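Local coordinates for probable sugar kinase (Clostridium perfringens, PDB 3KZH), which is probably a carbohydrate kinase of the pfkB (ribokinase-like) family, expected to transfer phosphate to a sugar substrate, at residues A[182-187]-A[219-224]; A[137-142]-A[162-167]. All coordinates share one frame; numbering follows the deposited sequence.

Contact 1 of 2, residues A[182-187]-A[219-224]; sequences DFHTIK and IKKVFI. With BGC (beta-D-glucopyranose), chain C.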
loop_
_atom_site.group_PDB
_atom_site.type_symbol
_atom_site.label_atom_id
_atom_site.label_comp_id
_atom_site.label_asym_id
_atom_site.label_seq_id
_atom_site.Cartn_x
_atom_site.Cartn_y
_atom_site.Cartn_z
ATOM N N ASP A 182 -3.122 13.613 36.191
ATOM C CA ASP A 182 -1.874 12.849 36.186
ATOM C C ASP A 182 -0.894 13.178 35.065
ATOM O O ASP A 182 0.235 12.684 35.049
ATOM C CB ASP A 182 -2.168 11.348 36.229
ATOM C CG ASP A 182 -2.797 10.913 37.545
ATOM O OD1 ASP A 182 -2.352 11.400 38.614
ATOM O OD2 ASP A 182 -3.737 10.081 37.495
ATOM N N PHE A 183 -1.324 14.048 34.160
ATOM C CA PHE A 183 -0.508 14.487 33.041
ATOM C C PHE A 183 0.406 15.640 33.430
ATOM O O PHE A 183 0.054 16.481 34.265
ATOM C CB PHE A 183 -1.393 14.919 31.867
ATOM C CG PHE A 183 -1.972 13.782 31.085
ATOM C CD1 PHE A 183 -1.237 13.181 30.054
ATOM C CD2 PHE A 183 -3.259 13.303 31.358
ATOM C CE1 PHE A 183 -1.770 12.103 29.293
ATOM C CE2 PHE A 183 -3.809 12.234 30.614
ATOM C CZ PHE A 183 -3.059 11.634 29.576
ATOM N N HIS A 184 1.602 15.631 32.846
ATOM C CA HIS A 184 2.612 16.668 33.044
ATOM C C HIS A 184 2.265 17.845 32.111
ATOM O O HIS A 184 2.508 19.003 32.433
ATOM C CB HIS A 184 3.998 16.078 32.717
ATOM C CG HIS A 184 5.100 17.089 32.562
ATOM N ND1 HIS A 184 5.167 17.963 31.493
ATOM C CD2 HIS A 184 6.199 17.328 33.310
ATOM C CE1 HIS A 184 6.259 18.693 31.596
ATOM N NE2 HIS A 184 6.906 18.329 32.685
ATOM N N THR A 185 1.712 17.526 30.949
ATOM C CA THR A 185 1.354 18.536 29.970
ATOM C C THR A 185 0.073 18.167 29.276
ATOM O O THR A 185 -0.162 17.001 28.964
ATOM C CB THR A 185 2.488 18.703 28.890
ATOM O OG1 THR A 185 3.661 19.237 29.508
ATOM C CG2 THR A 185 2.074 19.636 27.733
ATOM N N ILE A 186 -0.799 19.156 29.132
ATOM C CA ILE A 186 -2.027 18.967 28.369
ATOM C C ILE A 186 -1.951 20.025 27.256
ATOM O O ILE A 186 -1.356 21.085 27.429
ATOM C CB ILE A 186 -3.344 19.066 29.225
ATOM C CG1 ILE A 186 -3.463 20.401 29.960
ATOM C CG2 ILE A 186 -3.443 17.878 30.188
ATOM C CD1 ILE A 186 -4.880 20.752 30.313
ATOM N N LYS A 187 -2.534 19.716 26.093
ATOM C CA LYS A 187 -2.506 20.614 24.964
ATOM C C LYS A 187 -3.929 20.698 24.289
ATOM O O LYS A 187 -4.162 20.120 23.192
ATOM C CB LYS A 187 -1.430 20.210 23.947
ATOM C CG LYS A 187 -0.856 21.426 23.148
ATOM C CD LYS A 187 -1.655 21.807 21.953
ATOM C CE LYS A 187 -1.837 20.680 20.960
ATOM N NZ LYS A 187 -3.167 20.588 20.463
ATOM N N ILE A 219 -1.169 19.288 37.058
ATOM C CA ILE A 219 -0.586 19.430 35.723
ATOM C C ILE A 219 0.552 20.454 35.799
ATOM O O ILE A 219 0.435 21.473 36.479
ATOM C CB ILE A 219 -1.664 19.810 34.658
ATOM C CG1 ILE A 219 -2.778 18.751 34.645
ATOM C CG2 ILE A 219 -1.033 19.942 33.255
ATOM C CD1 ILE A 219 -4.058 19.148 33.923
ATOM N N LYS A 220 1.674 20.127 35.163
ATOM C CA LYS A 220 2.853 20.987 35.188
ATOM C C LYS A 220 2.898 22.079 34.139
ATOM O O LYS A 220 3.366 23.174 34.423
ATOM C CB LYS A 220 4.134 20.148 35.094
ATOM C CG LYS A 220 4.273 19.037 36.129
ATOM C CD LYS A 220 4.434 19.557 37.554
ATOM C CE LYS A 220 4.762 18.421 38.518
ATOM N NZ LYS A 220 3.681 17.395 38.597
ATOM N N LYS A 221 2.489 21.759 32.910
ATOM C CA LYS A 221 2.526 22.722 31.803
ATOM C C LYS A 221 1.244 22.738 30.969
ATOM O O LYS A 221 0.790 21.690 30.507
ATOM C CB LYS A 221 3.739 22.446 30.888
ATOM C CG LYS A 221 5.094 22.376 31.587
ATOM C CD LYS A 221 6.153 23.192 30.903
ATOM C CE LYS A 221 7.421 23.261 31.758
ATOM N NZ LYS A 221 8.092 21.944 31.896
ATOM N N VAL A 222 0.669 23.931 30.776
ATOM C CA VAL A 222 -0.568 24.098 30.000
ATOM C C VAL A 222 -0.392 24.909 28.712
ATOM O O VAL A 222 0.167 25.989 28.732
ATOM C CB VAL A 222 -1.706 24.750 30.858
ATOM C CG1 VAL A 222 -3.021 24.875 30.050
ATOM C CG2 VAL A 222 -1.957 23.942 32.108
ATOM N N PHE A 223 -0.882 24.362 27.604
ATOM C CA PHE A 223 -0.838 25.020 26.296
ATOM C C PHE A 223 -2.248 24.972 25.693
ATOM O O PHE A 223 -2.792 23.892 25.477
ATOM C CB PHE A 223 0.153 24.327 25.345
ATOM C CG PHE A 223 1.577 24.356 25.812
ATOM C CD1 PHE A 223 2.379 25.491 25.603
ATOM C CD2 PHE A 223 2.107 23.268 26.530
ATOM C CE1 PHE A 223 3.695 25.549 26.122
ATOM C CE2 PHE A 223 3.422 23.314 27.052
ATOM C CZ PHE A 223 4.217 24.470 26.843
ATOM N N ILE A 224 -2.862 26.139 25.490
ATOM C CA ILE A 224 -4.211 26.213 24.916
ATOM C C ILE A 224 -4.169 26.881 23.535
ATOM O O ILE A 224 -3.839 28.065 23.419
ATOM C CB ILE A 224 -5.249 26.943 25.884
ATOM C CG1 ILE A 224 -5.328 26.223 27.236
ATOM C CG2 ILE A 224 -6.668 26.896 25.295
ATOM C CD1 ILE A 224 -5.943 27.028 28.370
HETATM C C2 BGC C . -7.288 19.389 18.035
HETATM C C3 BGC C . -6.641 20.401 17.040
HETATM C C4 BGC C . -5.843 21.396 17.983
HETATM C C5 BGC C . -4.760 20.654 18.877
HETATM C C6 BGC C . -3.997 21.519 19.797
HETATM C C1 BGC C . -6.170 18.681 18.796
HETATM O O1 BGC C . -6.677 17.853 19.570
HETATM O O2 BGC C . -7.936 18.526 17.367
HETATM O O3 BGC C . -7.650 20.986 16.504
HETATM O O4 BGC C . -5.282 22.310 17.219
HETATM O O5 BGC C . -5.385 19.645 19.634
#
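H184 O receives both K220 N and K221 N where parallel neighbours in the central sheet of the ribokinase-like fold begin to pair; the bond from K221 N is the shorter, at 2.8 Å, and that from K220 N is weak and bent. The ladder continues with I186 N to K221 O at 3.3 Å and a weak bond from F223 N to I186 O, while the CA-H groups of T185 and K187 approach K221 O and F223 O. K220 CB sits over one face of the H184 imidazole, 4.0 Å from its centroid and 12° off the normal, a CH-pi contact. With CG anti to the backbone N (chi1 166°), the imidazole swings back across the K220 side chain at about a right angle and runs alongside K221. Its ND1 shares a 2.8 Å hydrogen bond with T185 OG1, which tethers the ring and is hydrogen-bonded to Y267 OH. Further along this face, T185 CG2 meets the F223 ring at its edge, 3.8 Å from F223 CD2. Apolar contact dominates the other face, where I186 CG2 lies 4.0 Å from I219 CD1 and F214 of helix 204-217 packs on both residues. Strand 185-186 leads into the sugar pocket at K187, whose CG rests against F223 CB before the chain bends to a covalent bond, 1.4 Å, between K187 NZ and glucose C6. As deposited, the sugar lacks O6 and NZ stands in its place, a secondary-amine link that is doubtful, since NZ lies too close to C5. K221 NZ, 3.7 Å from H184 CE1, would tend to disfavour protonation of that histidine.

Contact 2 of 2, residues A[137-142]-A[162-167]; sequences AEYTVL and NFILDP. With BGC (beta-D-glucopyranose), chain C.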
loop_
_atom_site.group_PDB
_atom_site.type_symbol
_atom_site.label_atom_id
_atom_site.label_comp_id
_atom_site.label_asym_id
_atom_site.label_seq_id
_atom_site.Cartn_x
_atom_site.Cartn_y
_atom_site.Cartn_z
ATOM N N ALA A 137 11.412 6.470 29.496
ATOM C CA ALA A 137 11.045 7.519 28.549
ATOM C C ALA A 137 10.989 8.837 29.299
ATOM O O ALA A 137 10.410 8.900 30.386
ATOM C CB ALA A 137 9.701 7.220 27.922
ATOM N N GLU A 138 11.609 9.879 28.747
ATOM C CA GLU A 138 11.609 11.189 29.412
ATOM C C GLU A 138 10.199 11.768 29.392
ATOM O O GLU A 138 9.722 12.293 30.400
ATOM C CB GLU A 138 12.586 12.165 28.754
ATOM C CG GLU A 138 13.979 11.633 28.462
ATOM C CD GLU A 138 14.834 11.426 29.705
ATOM O OE1 GLU A 138 14.808 12.294 30.610
ATOM O OE2 GLU A 138 15.549 10.400 29.766
ATOM N N TYR A 139 9.555 11.693 28.225
ATOM C CA TYR A 139 8.178 12.153 28.053
ATOM C C TYR A 139 7.423 11.087 27.265
ATOM O O TYR A 139 8.037 10.309 26.523
ATOM C CB TYR A 139 8.095 13.542 27.370
ATOM C CG TYR A 139 8.681 14.695 28.181
ATOM C CD1 TYR A 139 7.891 15.459 29.041
ATOM C CD2 TYR A 139 10.053 14.963 28.156
ATOM C CE1 TYR A 139 8.481 16.466 29.871
ATOM C CE2 TYR A 139 10.649 15.934 28.959
ATOM C CZ TYR A 139 9.864 16.683 29.814
ATOM O OH TYR A 139 10.470 17.626 30.611
ATOM N N THR A 140 6.118 10.974 27.514
ATOM C CA THR A 140 5.291 9.997 26.808
ATOM C C THR A 140 3.983 10.631 26.318
ATOM O O THR A 140 3.165 11.097 27.109
ATOM C CB THR A 140 5.053 8.686 27.641
ATOM O OG1 THR A 140 6.309 8.050 27.906
ATOM C CG2 THR A 140 4.181 7.688 26.878
ATOM N N VAL A 141 3.815 10.646 24.995
ATOM C CA VAL A 141 2.646 11.237 24.340
ATOM C C VAL A 141 1.521 10.226 24.183
ATOM O O VAL A 141 1.730 9.076 23.785
ATOM C CB VAL A 141 3.021 11.841 22.940
ATOM C CG1 VAL A 141 1.784 12.365 22.192
ATOM C CG2 VAL A 141 4.036 12.957 23.105
ATOM N N LEU A 142 0.322 10.681 24.519
ATOM C CA LEU A 142 -0.892 9.890 24.422
ATOM C C LEU A 142 -1.978 10.798 23.882
ATOM O O LEU A 142 -1.895 12.019 23.999
ATOM C CB LEU A 142 -1.353 9.391 25.811
ATOM C CG LEU A 142 -0.587 8.402 26.703
ATOM C CD1 LEU A 142 -1.353 8.150 27.980
ATOM C CD2 LEU A 142 -0.355 7.109 25.982
ATOM N N ASN A 162 6.923 11.403 32.130
ATOM C CA ASN A 162 6.092 12.591 32.034
ATOM C C ASN A 162 5.127 12.552 30.841
ATOM O O ASN A 162 5.515 12.760 29.693
ATOM C CB ASN A 162 6.988 13.820 31.959
ATOM C CG ASN A 162 7.697 14.135 33.265
ATOM O OD1 ASN A 162 8.828 14.621 33.253
ATOM N ND2 ASN A 162 7.012 13.939 34.389
ATOM N N PHE A 163 3.855 12.328 31.137
ATOM C CA PHE A 163 2.819 12.222 30.115
ATOM C C PHE A 163 2.332 13.515 29.453
ATOM O O PHE A 163 2.179 14.540 30.112
ATOM C CB PHE A 163 1.638 11.446 30.679
ATOM C CG PHE A 163 1.882 9.989 30.838
ATOM C CD1 PHE A 163 1.699 9.120 29.760
ATOM C CD2 PHE A 163 2.251 9.460 32.089
ATOM C CE1 PHE A 163 1.871 7.719 29.913
ATOM C CE2 PHE A 163 2.427 8.071 32.262
ATOM C CZ PHE A 163 2.237 7.195 31.169
ATOM N N ILE A 164 2.115 13.449 28.137
ATOM C CA ILE A 164 1.641 14.586 27.338
ATOM C C ILE A 164 0.313 14.229 26.637
ATOM O O ILE A 164 0.247 13.260 25.881
ATOM C CB ILE A 164 2.708 15.048 26.268
ATOM C CG1 ILE A 164 4.072 15.335 26.928
ATOM C CG2 ILE A 164 2.215 16.299 25.518
ATOM C CD1 ILE A 164 5.207 15.627 25.975
ATOM N N LEU A 165 -0.722 15.041 26.866
ATOM C CA LEU A 165 -2.036 14.821 26.263
ATOM C C LEU A 165 -2.414 15.701 25.067
ATOM O O LEU A 165 -2.309 16.925 25.123
ATOM C CB LEU A 165 -3.151 14.938 27.326
ATOM C CG LEU A 165 -4.642 14.747 26.969
ATOM C CD1 LEU A 165 -4.925 13.352 26.427
ATOM C CD2 LEU A 165 -5.536 15.046 28.161
ATOM N N ASP A 166 -2.912 15.037 24.020
ATOM C CA ASP A 166 -3.431 15.664 22.804
ATOM C C ASP A 166 -4.898 15.163 22.853
ATOM O O ASP A 166 -5.169 14.029 22.470
ATOM C CB ASP A 166 -2.707 15.126 21.555
ATOM C CG ASP A 166 -3.093 15.872 20.263
ATOM O OD1 ASP A 166 -4.234 16.364 20.159
ATOM O OD2 ASP A 166 -2.246 15.973 19.344
ATOM N N PRO A 167 -5.854 15.995 23.328
ATOM C CA PRO A 167 -7.272 15.605 23.427
ATOM C C PRO A 167 -8.066 15.201 22.181
ATOM O O PRO A 167 -9.168 14.679 22.331
ATOM C CB PRO A 167 -7.923 16.806 24.130
ATOM C CG PRO A 167 -6.809 17.412 24.892
ATOM C CD PRO A 167 -5.677 17.340 23.899
HETATM C C2 BGC C . -7.288 19.389 18.035
HETATM C C3 BGC C . -6.641 20.401 17.040
HETATM C C4 BGC C . -5.843 21.396 17.983
HETATM C C5 BGC C . -4.760 20.654 18.877
HETATM C C6 BGC C . -3.997 21.519 19.797
HETATM C C1 BGC C . -6.170 18.681 18.796
HETATM O O1 BGC C . -6.677 17.853 19.570
HETATM O O2 BGC C . -7.936 18.526 17.367
HETATM O O3 BGC C . -7.650 20.986 16.504
HETATM O O4 BGC C . -5.282 22.310 17.219
HETATM O O5 BGC C . -5.385 19.645 19.634
#
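Y139 and N162 meet at the start of a parallel strand pair, the tyrosine CD1 lying 3.5 Å from N162 CB, with ring and amide planes turned 45° apart. On the same face the tip of I164 reaches back, CD1 to Y139 CB at 3.8 Å, while its CB packs against V141 CG2. The opposite face is built on F163, whose ring runs alongside T140 and is touched obliquely by L142: F163 CD1 is 3.7 Å from L142 CD1, and F163 CE1 lies 3.8 Å from T140 CG2. A regular ladder sets these side chains in register. T140 N donates to N162 O from well above the carbonyl plane, I164 N reaches T140 O at 2.8 Å, and L142 N meets I164 O at 2.9 Å almost in line with the carbonyl. The last rung, D166 N to L142 O at 3.2 Å, fixes the backbone from which the D166 carboxylate extends, its CG anti to the backbone N (chi1 -173°). D166 OD1 lies 2.9 Å from glucose O1, a likely hydrogen bond although that proton has another possible acceptor. The two strands belong to a beta-alpha-beta unit whose crossover is helix 147-157. Strand 9-12 pairs with the far edge of 139-143; helices 255-268 and 44-54 cover the Y139 and I164 face, and on the other face F183 packs on F163 and L165.

How the contacts relate
The two contacts are consecutive strand pairs of one central sheet, in the order 139-143, 162-166, 185-186 and 221-225, and their centres lie 9 Å apart. The seam between them runs through L165: T185 O is 2.9 Å from L165 N, and K187 N is 3.0 Å from L165 O, both probable hydrogen bonds. Beside it, F183 CD1 of contact 1 packs 3.4 Å from F163 CB of contact 2. At the C-terminal ends of these strands both contacts reach the glucose: contact 1 meets its C6 end through K187, and contact 2 meets its O1 end through D166, a probable hydrogen bond. V168 O and E192 OE2 add hydrogen bonds to the sugar.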